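Local coordinates for protein HTH-type dhaKLM operon transcriptional activator DhaS (PDB 2IU5) that activates transcription of the dhaKLM operon in complex with DhaQ, in response to dihydroxyacetone, by binding an inverted repeat that partly overlaps the -35 sequence of its promoter, at residues A[101-104]-A[109-112]. The protein carries 1 engineered substitution. Residues are numbered along the deposited sequence; the frame is centred on the assembly and turned at random.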
# COMPACT_ATOMS: atom_id res chain seq x y z
N GLN A 101 -4.77 1.74 -16.41
CA GLN A 101 -3.49 1.12 -16.73
C GLN A 101 -2.57 2.14 -17.41
O GLN A 101 -1.38 2.25 -17.08
CB GLN A 101 -3.66 -0.03 -17.72
CG GLN A 101 -4.32 -1.25 -17.18
CD GLN A 101 -4.38 -2.34 -18.23
OE1 GLN A 101 -4.19 -2.09 -19.43
NE2 GLN A 101 -4.66 -3.56 -17.79
N LYS A 102 -3.14 2.88 -18.37
CA LYS A 102 -2.36 3.90 -19.05
C LYS A 102 -1.88 5.01 -18.15
O LYS A 102 -0.75 5.46 -18.28
CB LYS A 102 -3.10 4.44 -20.27
CG LYS A 102 -3.22 3.40 -21.35
CD LYS A 102 -4.12 3.88 -22.48
CE LYS A 102 -4.22 2.80 -23.53
NZ LYS A 102 -5.28 3.03 -24.55
N ILE A 103 -2.74 5.45 -17.24
CA ILE A 103 -2.37 6.52 -16.33
C ILE A 103 -1.26 6.09 -15.38
O ILE A 103 -0.37 6.89 -15.07
CB ILE A 103 -3.57 6.98 -15.52
CG1 ILE A 103 -4.66 7.56 -16.44
CG2 ILE A 103 -3.13 8.00 -14.47
CD1 ILE A 103 -4.18 8.64 -17.36
N PHE A 104 -1.30 4.85 -14.90
CA PHE A 104 -0.22 4.40 -14.03
C PHE A 104 1.12 4.43 -14.76
O PHE A 104 2.16 4.59 -14.12
CB PHE A 104 -0.48 3.01 -13.45
CG PHE A 104 -1.42 3.01 -12.29
CD1 PHE A 104 -1.10 3.68 -11.12
CD2 PHE A 104 -2.64 2.36 -12.37
CE1 PHE A 104 -1.99 3.68 -10.04
CE2 PHE A 104 -3.54 2.36 -11.30
CZ PHE A 104 -3.19 3.02 -10.13
N ASN A 109 2.94 10.36 -10.41
CA ASN A 109 2.35 10.89 -9.19
C ASN A 109 0.92 10.40 -8.97
O ASN A 109 0.31 10.68 -7.94
CB ASN A 109 2.37 12.42 -9.17
CG ASN A 109 3.75 12.99 -8.85
OD1 ASN A 109 4.59 12.31 -8.25
ND2 ASN A 109 3.98 14.23 -9.26
N PHE A 110 0.39 9.67 -9.94
CA PHE A 110 -0.94 9.16 -9.78
C PHE A 110 -1.16 8.21 -8.60
O PHE A 110 -2.22 8.24 -7.97
CB PHE A 110 -1.45 8.49 -11.04
CG PHE A 110 -2.89 8.17 -10.93
CD1 PHE A 110 -3.84 9.19 -10.97
CD2 PHE A 110 -3.33 6.87 -10.78
CE1 PHE A 110 -5.18 8.90 -10.86
CE2 PHE A 110 -4.67 6.59 -10.67
CZ PHE A 110 -5.60 7.60 -10.71
N GLU A 111 -0.18 7.36 -8.32
CA GLU A 111 -0.30 6.38 -7.23
C GLU A 111 -0.64 7.09 -5.93
O GLU A 111 -1.41 6.60 -5.11
CB GLU A 111 1.01 5.61 -7.06
CG GLU A 111 1.03 4.61 -5.90
CD GLU A 111 2.34 3.84 -5.81
OE1 GLU A 111 2.40 2.68 -6.28
OE2 GLU A 111 3.32 4.40 -5.27
N HIS A 112 -0.06 8.27 -5.74
CA HIS A 112 -0.28 9.01 -4.51
C HIS A 112 -1.68 9.59 -4.46
O HIS A 112 -2.35 9.53 -3.43
CB HIS A 112 0.78 10.09 -4.34
CG HIS A 112 2.18 9.58 -4.48
ND1 HIS A 112 2.67 8.54 -3.71
CD2 HIS A 112 3.19 9.95 -5.31
CE1 HIS A 112 3.92 8.30 -4.06
NE2 HIS A 112 4.26 9.14 -5.02
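Ile103 meets Phe110 through one branch: its CG2 methyl lies over a face of the phenyl ring, 3.6 Å from Phe110 CG. This is a CH-pi contact, with the methyl 22° off the ring normal and displaced toward the rim. Ile103 CG2 stands anti to the backbone N, which turns this methyl to the ring, while CG1 and CD1 extend in another direction, off the ring. A branched residue suits the place because it can give one methyl to Phe110 while the side chain also packs on Leu61 and Phe65 of helix 57-73.

Phe104, next in the helix, takes the edge of the same ring. Phe110 directs its CD2 and CE2 side at the face of Phe104 in a T-shaped pair, the planes at 73°. The closest atoms are Phe104 CE1 and Phe110 CD2, at 3.5 Å. Such a pair sets ring hydrogens against a pi cloud, so two flat residues fill the corner without polar bonds. At its own edge Phe104 CE1 lies 4.2 Å from Glu111 CA, close to the backbone of the second helix. A leucine in place of Phe110 has no ring to offer the Ile103 methyl or the Phe104 face, and would probably leave a gap between the two helices and Phe104 freer to turn.

The contact packs the end of helix 97-106 against the start of helix 110-132, across the short turn that links them, within the C-terminal region of this TetR-family regulator. Phe110 also touches Phe65, Phe104 packs on Arg158 and Ile161 of helix 139-163, and Phe114 adds another edge-to-face partner for Phe104, so the apolar corner joins four helices.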